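Local coordinates for protein beta-mannosidase (Trichoderma harzianum, PDB 4CVU) that probably hydrolyses terminal beta-linked mannose residues from the non-reducing ends of oligosaccharides, as a glycosylated fungal member of glycoside hydrolase family 2, at residues 655-660 with 937-942; 886-891 with 932-937; 598-603 with 673-678. One frame throughout, in Å; residues are numbered along the deposited sequence.

Contact 1. Residues 655-660 with 937-942; sequences YYPTPD and WDLTTP. With CD (cadmium ion), chain Q; NAG (2-acetamido-2-deoxy-beta-D-glucopyranose), chain H.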
loop_
_atom_site.group_PDB
_atom_site.type_symbol
_atom_site.label_atom_id
_atom_site.label_comp_id
_atom_site.label_asym_id
_atom_site.label_seq_id
_atom_site.Cartn_x
_atom_site.Cartn_y
_atom_site.Cartn_z
ATOM N N TYR A 655 -4.486 32.069 3.688
ATOM C CA TYR A 655 -4.570 32.588 2.326
ATOM C C TYR A 655 -5.539 31.899 1.373
ATOM O O TYR A 655 -6.060 32.565 0.462
ATOM C CB TYR A 655 -3.172 32.586 1.680
ATOM C CG TYR A 655 -2.208 33.536 2.341
ATOM C CD1 TYR A 655 -2.343 34.920 2.204
ATOM C CD2 TYR A 655 -1.164 33.059 3.096
ATOM C CE1 TYR A 655 -1.438 35.789 2.805
ATOM C CE2 TYR A 655 -0.276 33.913 3.703
ATOM C CZ TYR A 655 -0.417 35.270 3.567
ATOM O OH TYR A 655 0.489 36.094 4.175
ATOM N N TYR A 656 -5.789 30.605 1.579
ATOM C CA TYR A 656 -6.533 29.790 0.607
ATOM C C TYR A 656 -7.774 29.098 1.168
ATOM O O TYR A 656 -7.839 28.787 2.345
ATOM C CB TYR A 656 -5.606 28.754 -0.014
ATOM C CG TYR A 656 -4.516 29.408 -0.795
ATOM C CD1 TYR A 656 -4.698 29.740 -2.124
ATOM C CD2 TYR A 656 -3.337 29.790 -0.171
ATOM C CE1 TYR A 656 -3.705 30.406 -2.853
ATOM C CE2 TYR A 656 -2.342 30.453 -0.861
ATOM C CZ TYR A 656 -2.531 30.772 -2.192
ATOM O OH TYR A 656 -1.522 31.434 -2.829
ATOM N N PRO A 657 -8.760 28.811 0.313
ATOM C CA PRO A 657 -9.933 28.175 0.902
ATOM C C PRO A 657 -9.484 26.897 1.599
ATOM O O PRO A 657 -8.550 26.278 1.141
ATOM C CB PRO A 657 -10.833 27.902 -0.308
ATOM C CG PRO A 657 -10.350 28.856 -1.367
ATOM C CD PRO A 657 -8.883 28.962 -1.142
ATOM N N THR A 658 -10.144 26.537 2.700
ATOM C CA THR A 658 -9.751 25.402 3.532
ATOM C C THR A 658 -10.682 24.251 3.257
ATOM O O THR A 658 -11.855 24.299 3.644
ATOM C CB THR A 658 -9.875 25.737 5.027
ATOM O OG1 THR A 658 -11.181 26.233 5.246
ATOM C CG2 THR A 658 -8.845 26.809 5.438
ATOM N N PRO A 659 -10.190 23.203 2.598
ATOM C CA PRO A 659 -11.179 22.197 2.205
ATOM C C PRO A 659 -11.924 21.551 3.384
ATOM O O PRO A 659 -11.390 21.476 4.487
ATOM C CB PRO A 659 -10.353 21.157 1.458
ATOM C CG PRO A 659 -9.183 21.908 0.966
ATOM C CD PRO A 659 -8.881 22.955 1.997
ATOM N N ASP A 660 -13.130 21.058 3.121
ATOM C CA ASP A 660 -13.908 20.304 4.092
ATOM C C ASP A 660 -14.734 19.240 3.363
ATOM O O ASP A 660 -15.945 19.239 3.425
ATOM C CB ASP A 660 -14.823 21.262 4.848
ATOM C CG ASP A 660 -15.442 20.645 6.076
ATOM O OD1 ASP A 660 -14.764 19.940 6.821
ATOM O OD2 ASP A 660 -16.625 20.903 6.302
ATOM N N TRP A 937 -12.655 27.092 -6.938
ATOM C CA TRP A 937 -14.025 26.842 -6.479
ATOM C C TRP A 937 -14.179 25.466 -5.871
ATOM O O TRP A 937 -14.885 25.274 -4.888
ATOM C CB TRP A 937 -15.008 27.017 -7.663
ATOM C CG TRP A 937 -16.365 26.436 -7.439
ATOM C CD1 TRP A 937 -16.841 25.231 -7.912
ATOM C CD2 TRP A 937 -17.408 27.004 -6.658
ATOM N NE1 TRP A 937 -18.106 25.033 -7.472
ATOM C CE2 TRP A 937 -18.488 26.099 -6.696
ATOM C CE3 TRP A 937 -17.530 28.188 -5.924
ATOM C CZ2 TRP A 937 -19.700 26.338 -6.032
ATOM C CZ3 TRP A 937 -18.733 28.437 -5.252
ATOM C CH2 TRP A 937 -19.813 27.510 -5.316
ATOM N N ASP A 938 -13.496 24.489 -6.447
ATOM C CA ASP A 938 -13.725 23.107 -6.020
ATOM C C ASP A 938 -13.122 22.805 -4.635
ATOM O O ASP A 938 -13.537 21.856 -4.000
ATOM C CB ASP A 938 -13.165 22.142 -7.051
ATOM C CG ASP A 938 -13.955 22.174 -8.322
ATOM O OD1 ASP A 938 -15.138 21.804 -8.282
ATOM O OD2 ASP A 938 -13.401 22.590 -9.351
ATOM N N LEU A 939 -12.198 23.641 -4.153
ATOM C CA LEU A 939 -11.674 23.483 -2.789
ATOM C C LEU A 939 -12.761 23.719 -1.730
ATOM O O LEU A 939 -12.648 23.216 -0.624
ATOM C CB LEU A 939 -10.512 24.437 -2.520
ATOM C CG LEU A 939 -9.239 24.294 -3.375
ATOM C CD1 LEU A 939 -8.187 25.262 -2.888
ATOM C CD2 LEU A 939 -8.700 22.883 -3.297
ATOM N N THR A 940 -13.813 24.439 -2.106
ATOM C CA THR A 940 -14.783 25.010 -1.178
ATOM C C THR A 940 -16.075 24.172 -1.096
ATOM O O THR A 940 -16.901 24.431 -0.242
ATOM C CB THR A 940 -15.108 26.482 -1.584
ATOM O OG1 THR A 940 -16.160 26.532 -2.568
ATOM C CG2 THR A 940 -13.856 27.209 -2.182
ATOM N N THR A 941 -16.244 23.178 -1.972
ATOM C CA THR A 941 -17.432 22.342 -2.006
ATOM C C THR A 941 -17.299 21.080 -1.123
ATOM O O THR A 941 -16.180 20.645 -0.842
ATOM C CB THR A 941 -17.729 21.879 -3.446
ATOM O OG1 THR A 941 -16.593 21.193 -3.984
ATOM C CG2 THR A 941 -18.057 23.066 -4.344
ATOM N N PRO A 942 -18.404 20.502 -0.691
ATOM C CA PRO A 942 -18.325 19.310 0.125
ATOM C C PRO A 942 -17.998 18.126 -0.759
ATOM O O PRO A 942 -18.147 18.271 -1.976
ATOM C CB PRO A 942 -19.730 19.191 0.720
ATOM C CG PRO A 942 -20.575 20.156 -0.007
ATOM C CD PRO A 942 -19.779 20.696 -1.150
ATOM O OXT PRO A 942 -17.542 17.108 -0.224
HETATM CD CD CD Q . -16.631 19.716 8.567
HETATM C C1 NAG H . -10.975 17.715 6.165
HETATM C C2 NAG H . -11.991 17.416 7.293
HETATM C C3 NAG H . -11.972 18.446 8.418
HETATM C C4 NAG H . -10.544 18.668 8.876
HETATM C C5 NAG H . -9.685 19.077 7.676
HETATM C C6 NAG H . -8.217 19.299 8.073
HETATM C C7 NAG H . -14.027 16.172 6.875
HETATM C C8 NAG H . -15.458 16.163 6.398
HETATM N N2 NAG H . -13.349 17.310 6.820
HETATM O O3 NAG H . -12.735 17.941 9.493
HETATM O O4 NAG H . -10.523 19.692 9.849
HETATM O O5 NAG H . -9.732 18.068 6.702
HETATM O O6 NAG H . -7.676 18.139 8.673
HETATM O O7 NAG H . -13.527 15.153 7.309
HETATM O O HOH W 1 -14.695 22.004 0.954
#
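The carbonyl oxygen of Leu939 is approached by the CA-H of Pro659, with CA 3.3 Å from Leu939 O, and by a bridging water that donates to Leu939 O at 2.9 Å. That water also donates to Thr941 O and accepts from Asp660 N at 2.8 Å; it bridges Asp660 N to the two carbonyls, since no direct hydrogen bond joins the segments. Beside it the contact is apolar. Pro657 points its CB toward the C-terminal tail, where CB meets the methyl CG2 of Thr940 at 3.6 Å and the CB of Leu939 slightly farther off. The hydroxyl of Thr940, at chi1 86°, lies between backbone N and carbonyl carbon and bonds back to Trp937 O at 2.9 Å, in the carbonyl plane, a bond that helps to hold the rotation in which CG2 faces the proline. At the outer end, both carboxylate oxygens of Asp660 bind a cadmium ion at 2.6 Å, and OD1 accepts from N2 of a glycan N-acetylglucosamine. Lys661 reaches back to Asp938 O and Thr941 O. The C-terminal tail, following strand 932-934, thus lies along the loop between helices 638-655 and 664-692, with Pro659 seated on the latter.

Contact 2. Residues 886-891 with 932-937; sequences YTWLTH and TVESLW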
loop_
_atom_site.group_PDB
_atom_site.type_symbol
_atom_site.label_atom_id
_atom_site.label_comp_id
_atom_site.label_asym_id
_atom_site.label_seq_id
_atom_site.Cartn_x
_atom_site.Cartn_y
_atom_site.Cartn_z
ATOM N N TYR A 886 -7.122 29.500 -10.875
ATOM C CA TYR A 886 -6.221 28.415 -10.553
ATOM C C TYR A 886 -6.802 27.147 -11.186
ATOM O O TYR A 886 -6.945 26.172 -10.486
ATOM C CB TYR A 886 -6.071 28.155 -9.045
ATOM C CG TYR A 886 -5.441 29.321 -8.301
ATOM C CD1 TYR A 886 -4.085 29.463 -8.235
ATOM C CD2 TYR A 886 -6.225 30.257 -7.697
ATOM C CE1 TYR A 886 -3.487 30.566 -7.568
ATOM C CE2 TYR A 886 -5.647 31.362 -7.022
ATOM C CZ TYR A 886 -4.277 31.476 -6.956
ATOM O OH TYR A 886 -3.643 32.579 -6.292
ATOM N N THR A 887 -7.182 27.236 -12.455
ATOM C CA THR A 887 -7.693 26.064 -13.218
ATOM C C THR A 887 -6.617 25.036 -13.282
ATOM O O THR A 887 -5.480 25.385 -13.595
ATOM C CB THR A 887 -8.071 26.525 -14.633
ATOM O OG1 THR A 887 -8.913 27.681 -14.535
ATOM C CG2 THR A 887 -8.808 25.442 -15.432
ATOM N N TRP A 888 -6.953 23.733 -13.085
ATOM C CA TRP A 888 -5.932 22.762 -12.785
ATOM C C TRP A 888 -6.329 21.449 -13.386
ATOM O O TRP A 888 -7.348 20.925 -12.992
ATOM C CB TRP A 888 -5.786 22.591 -11.252
ATOM C CG TRP A 888 -4.739 21.586 -10.861
ATOM C CD1 TRP A 888 -4.952 20.329 -10.340
ATOM C CD2 TRP A 888 -3.321 21.724 -11.021
ATOM N NE1 TRP A 888 -3.732 19.692 -10.125
ATOM C CE2 TRP A 888 -2.721 20.520 -10.551
ATOM C CE3 TRP A 888 -2.496 22.748 -11.476
ATOM C CZ2 TRP A 888 -1.364 20.326 -10.552
ATOM C CZ3 TRP A 888 -1.124 22.544 -11.481
ATOM C CH2 TRP A 888 -0.570 21.355 -11.031
ATOM N N LEU A 889 -5.491 20.950 -14.281
ATOM C CA LEU A 889 -5.640 19.638 -14.899
ATOM C C LEU A 889 -4.793 18.677 -14.147
ATOM O O LEU A 889 -3.665 19.007 -13.789
ATOM C CB LEU A 889 -5.168 19.716 -16.333
ATOM C CG LEU A 889 -5.987 20.679 -17.224
ATOM C CD1 LEU A 889 -5.123 21.192 -18.350
ATOM C CD2 LEU A 889 -7.188 19.985 -17.774
ATOM N N THR A 890 -5.309 17.463 -13.928
ATOM C CA THR A 890 -4.625 16.475 -13.195
ATOM C C THR A 890 -4.594 15.273 -14.112
ATOM O O THR A 890 -5.653 14.820 -14.455
ATOM C CB THR A 890 -5.398 16.059 -11.899
ATOM O OG1 THR A 890 -5.595 17.196 -11.057
ATOM C CG2 THR A 890 -4.596 14.990 -11.147
ATOM N N HIS A 891 -3.401 14.824 -14.520
ATOM C CA HIS A 891 -3.246 13.546 -15.263
ATOM C C HIS A 891 -3.272 12.359 -14.294
ATOM O O HIS A 891 -2.900 12.495 -13.144
ATOM C CB HIS A 891 -1.961 13.592 -16.107
ATOM C CG HIS A 891 -0.694 13.440 -15.329
ATOM N ND1 HIS A 891 -0.169 12.206 -15.014
ATOM C CD2 HIS A 891 0.173 14.355 -14.843
ATOM C CE1 HIS A 891 0.961 12.368 -14.355
ATOM N NE2 HIS A 891 1.181 13.668 -14.230
ATOM N N THR A 932 -8.720 15.070 -15.405
ATOM C CA THR A 932 -9.805 15.820 -14.805
ATOM C C THR A 932 -9.363 17.279 -14.750
ATOM O O THR A 932 -8.173 17.551 -14.923
ATOM C CB THR A 932 -10.109 15.390 -13.335
ATOM O OG1 THR A 932 -8.972 15.720 -12.495
ATOM C CG2 THR A 932 -10.395 13.879 -13.227
ATOM N N VAL A 933 -10.326 18.180 -14.607
ATOM C CA VAL A 933 -10.041 19.631 -14.442
ATOM C C VAL A 933 -10.769 20.179 -13.222
ATOM O O VAL A 933 -11.829 19.700 -12.858
ATOM C CB VAL A 933 -10.370 20.431 -15.736
ATOM C CG1 VAL A 933 -11.853 20.420 -16.076
ATOM C CG2 VAL A 933 -9.885 21.902 -15.633
ATOM N N GLU A 934 -10.225 21.227 -12.583
ATOM C CA GLU A 934 -10.868 21.746 -11.410
ATOM C C GLU A 934 -10.360 23.145 -11.288
ATOM O O GLU A 934 -9.526 23.546 -12.090
ATOM C CB GLU A 934 -10.450 20.968 -10.152
ATOM C CG GLU A 934 -9.028 21.280 -9.679
ATOM C CD GLU A 934 -8.565 20.319 -8.611
ATOM O OE1 GLU A 934 -8.483 19.068 -8.889
ATOM O OE2 GLU A 934 -8.312 20.791 -7.471
ATOM N N SER A 935 -10.892 23.858 -10.296
ATOM C CA SER A 935 -10.447 25.241 -9.990
ATOM C C SER A 935 -10.504 25.542 -8.499
ATOM O O SER A 935 -10.921 24.751 -7.669
ATOM C CB SER A 935 -11.302 26.244 -10.787
ATOM O OG SER A 935 -12.640 26.406 -10.265
ATOM N N LEU A 936 -10.158 26.764 -8.138
ATOM C CA LEU A 936 -10.241 27.151 -6.768
ATOM C C LEU A 936 -11.594 26.857 -6.161
ATOM O O LEU A 936 -11.692 26.468 -4.971
ATOM C CB LEU A 936 -9.985 28.667 -6.708
ATOM C CG LEU A 936 -9.679 29.246 -5.349
ATOM C CD1 LEU A 936 -8.299 28.856 -4.829
ATOM C CD2 LEU A 936 -9.786 30.769 -5.471
ATOM N N TRP A 937 -12.655 27.092 -6.938
ATOM C CA TRP A 937 -14.025 26.842 -6.479
ATOM C C TRP A 937 -14.179 25.466 -5.871
ATOM O O TRP A 937 -14.885 25.274 -4.888
ATOM C CB TRP A 937 -15.008 27.017 -7.663
ATOM C CG TRP A 937 -16.365 26.436 -7.439
ATOM C CD1 TRP A 937 -16.841 25.231 -7.912
ATOM C CD2 TRP A 937 -17.408 27.004 -6.658
ATOM N NE1 TRP A 937 -18.106 25.033 -7.472
ATOM C CE2 TRP A 937 -18.488 26.099 -6.696
ATOM C CE3 TRP A 937 -17.530 28.188 -5.924
ATOM C CZ2 TRP A 937 -19.700 26.338 -6.032
ATOM C CZ3 TRP A 937 -18.733 28.437 -5.252
ATOM C CH2 TRP A 937 -19.813 27.510 -5.316
HETATM O O HOH W 2 -8.035 18.050 -11.733
#
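Trp888 and Glu934 form a hydrogen-bonded antiparallel pair, their side chains side by side on one face of the sheet. Glu934 has CG between its backbone N and carbonyl carbon (chi1 74°), a rotation that brings CG to 3.8 Å from Trp888 CB; the chain then extends to set CD at the edge of the indole, near its plane, with carboxylate and ring turned 81° apart. Trp888 has CG anti to its own N (chi1 180°), which lays CD1 beside that carboxylate. On the same face Thr890 and Thr932 run alongside each other, and a water accepts from Thr890 OG1 at 2.7 Å and Thr932 OG1 at 2.6 Å while donating to Glu934 OE1 and Trp888 O, tying three side chains to the backbone. On the other face Leu889 crosses Val933, CD2 to CB 3.8 Å; nearby, the methyls Thr887 CG2 and Val933 CG2 meet at 3.7 Å. Past the paired strands, Leu936 CD1 approaches Tyr886 CD2 obliquely, while the phenol OH bonds to Asp681. In this Ig-fold domain strand 884-890 lies between 904-906 and the outermost strand 932-934. Leu889 and Val933 pack on Leu866 of strand 864-869, whereas Glu934, Tyr886 and Leu936 touch helix 664-692.

Contact 3. Residues 598-603 with 673-678; sequences ISMPSI and HATQLF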
loop_
_atom_site.group_PDB
_atom_site.type_symbol
_atom_site.label_atom_id
_atom_site.label_comp_id
_atom_site.label_asym_id
_atom_site.label_seq_id
_atom_site.Cartn_x
_atom_site.Cartn_y
_atom_site.Cartn_z
ATOM N N ILE A 598 7.825 24.242 2.136
ATOM C CA ILE A 598 7.425 22.847 1.739
ATOM C C ILE A 598 5.997 22.674 1.273
ATOM O O ILE A 598 5.135 23.517 1.624
ATOM C CB ILE A 598 7.730 21.833 2.845
ATOM C CG1 ILE A 598 6.824 22.083 4.059
ATOM C CG2 ILE A 598 9.195 21.904 3.252
ATOM C CD1 ILE A 598 6.765 20.945 5.062
ATOM N N SER A 599 5.631 21.599 0.535
ATOM C CA SER A 599 4.246 21.440 0.287
ATOM C C SER A 599 4.076 19.896 0.135
ATOM O O SER A 599 5.068 19.207 -0.096
ATOM C CB SER A 599 3.891 22.147 -1.025
ATOM O OG SER A 599 4.474 21.478 -2.188
ATOM N N MET A 600 2.846 19.431 0.311
ATOM C CA MET A 600 2.523 18.007 0.182
ATOM C C MET A 600 2.681 17.582 -1.231
ATOM O O MET A 600 2.430 18.355 -2.145
ATOM C CB MET A 600 1.053 17.788 0.533
ATOM C CG MET A 600 0.602 17.772 1.953
ATOM S SD MET A 600 1.460 16.603 2.930
ATOM C CE MET A 600 0.530 16.519 4.425
ATOM N N PRO A 601 2.995 16.285 -1.471
ATOM C CA PRO A 601 2.877 15.870 -2.837
ATOM C C PRO A 601 1.431 15.466 -3.184
ATOM O O PRO A 601 0.565 15.323 -2.294
ATOM C CB PRO A 601 3.757 14.603 -2.871
ATOM C CG PRO A 601 3.646 14.020 -1.515
ATOM C CD PRO A 601 3.618 15.253 -0.617
ATOM N N SER A 602 1.190 15.176 -4.466
ATOM C CA SER A 602 -0.119 14.707 -4.909
ATOM C C SER A 602 -0.534 13.455 -4.139
ATOM O O SER A 602 0.310 12.711 -3.650
ATOM C CB SER A 602 -0.050 14.373 -6.413
ATOM O OG SER A 602 0.805 13.260 -6.581
ATOM N N ILE A 603 -1.845 13.238 -4.032
ATOM C CA ILE A 603 -2.330 11.984 -3.471
ATOM C C ILE A 603 -1.867 10.787 -4.320
ATOM O O ILE A 603 -1.680 9.689 -3.776
ATOM C CB ILE A 603 -3.867 11.969 -3.246
ATOM C CG1 ILE A 603 -4.301 10.655 -2.581
ATOM C CG2 ILE A 603 -4.647 12.188 -4.547
ATOM C CD1 ILE A 603 -5.739 10.633 -2.118
ATOM N N HIS A 673 -3.390 19.866 -2.345
ATOM C CA HIS A 673 -3.354 20.786 -3.472
ATOM C C HIS A 673 -3.315 22.236 -2.984
ATOM O O HIS A 673 -2.580 23.040 -3.543
ATOM C CB HIS A 673 -4.570 20.533 -4.341
ATOM C CG HIS A 673 -4.639 21.376 -5.565
ATOM N ND1 HIS A 673 -3.677 21.348 -6.533
ATOM C CD2 HIS A 673 -5.568 22.259 -5.988
ATOM C CE1 HIS A 673 -3.991 22.187 -7.501
ATOM N NE2 HIS A 673 -5.142 22.741 -7.201
ATOM N N ALA A 674 -4.043 22.558 -1.917
ATOM C CA ALA A 674 -3.956 23.937 -1.339
ATOM C C ALA A 674 -2.565 24.319 -0.860
ATOM O O ALA A 674 -2.164 25.500 -0.995
ATOM C CB ALA A 674 -4.982 24.124 -0.221
ATOM N N THR A 675 -1.852 23.375 -0.219
ATOM C CA THR A 675 -0.460 23.606 0.196
ATOM C C THR A 675 0.388 23.923 -1.011
ATOM O O THR A 675 1.272 24.785 -0.940
ATOM C CB THR A 675 0.174 22.472 1.045
ATOM O OG1 THR A 675 0.392 21.284 0.235
ATOM C CG2 THR A 675 -0.685 22.124 2.230
ATOM N N GLN A 676 0.116 23.255 -2.147
ATOM C CA GLN A 676 0.847 23.518 -3.373
ATOM C C GLN A 676 0.550 24.886 -3.969
ATOM O O GLN A 676 1.391 25.441 -4.588
ATOM C CB GLN A 676 0.515 22.458 -4.443
ATOM C CG GLN A 676 1.113 21.139 -4.083
ATOM C CD GLN A 676 1.015 20.148 -5.207
ATOM O OE1 GLN A 676 0.772 20.501 -6.358
ATOM N NE2 GLN A 676 1.289 18.915 -4.891
ATOM N N LEU A 677 -0.667 25.384 -3.798
ATOM C CA LEU A 677 -1.041 26.667 -4.340
ATOM C C LEU A 677 -0.281 27.750 -3.609
ATOM O O LEU A 677 0.125 28.759 -4.225
ATOM C CB LEU A 677 -2.538 26.922 -4.190
ATOM C CG LEU A 677 -3.510 26.052 -5.009
ATOM C CD1 LEU A 677 -4.920 26.489 -4.693
ATOM C CD2 LEU A 677 -3.246 26.146 -6.514
ATOM N N PHE A 678 -0.145 27.561 -2.298
ATOM C CA PHE A 678 0.539 28.579 -1.467
ATOM C C PHE A 678 2.026 28.614 -1.866
ATOM O O PHE A 678 2.549 29.662 -2.147
ATOM C CB PHE A 678 0.405 28.282 0.027
ATOM C CG PHE A 678 1.296 29.134 0.850
ATOM C CD1 PHE A 678 0.898 30.398 1.229
ATOM C CD2 PHE A 678 2.550 28.706 1.181
ATOM C CE1 PHE A 678 1.742 31.226 1.942
ATOM C CE2 PHE A 678 3.410 29.524 1.870
ATOM C CZ PHE A 678 3.001 30.788 2.266
HETATM O O HOH W 3 2.579 25.128 1.456
#
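Gln676 NE2 donates to Met600 O at 3.0 Å, a nearly straight bond (163° at the hydrogen) with the acceptor close to the plane of the amide. Backbone and side chain trade roles at the neighbouring bond, where Met600 N donates to Thr675 OG1 at 3.1 Å. Both polar atoms of one residue's backbone are therefore held by consecutive side chains of a single helix. Ser599 CB rests against Thr675 O at 3.7 Å, and a water donates to both Thr675 O and Ile598 O. Residues 598-603 are an extended loop, leading from strand 592-595 into helix 603-609, laid against the long helix 664-692; Ser602 is the N-cap of the shorter helix, its OG bonding to Thr605 N and to Glu721. The rotation of Thr675 (chi1 70°, OG1 between its backbone N and carbonyl carbon) places the hydroxyl within reach of both Met600 N and Cys672 O, to which it also bonds. Gln676 reaches out with an extended chain, and Val728 N donates to its OE1, fixing which way the amide is flipped. A leucine here would probably leave Met600 O and Val728 N without these partners. Farther out, Ser599 OG bonds to Gln679 and Lys727, and Met600 packs on Trp606.

In the fold
The three contacts form a compact cluster, with centres about 13 Å apart in each pairing, on the same side of the chain's centre. Contact 3 sets the loop 598-603 against helix 664-692, contact 1 uses the loop just before that helix, and contact 2 lies in the Ig-fold domain against it. Along the chain, contacts 1 and 3 alternate, contact 2 is nested inside the loop closed by contact 1, and contact 3 closes before contact 2 opens. Leu677 meets side chains of both other contacts, while His673 packs on Trp888 and Glu934; Trp937 belongs to contacts 1 and 2. One helix is thus clasped by an earlier loop and by the C-terminal domain with its tail.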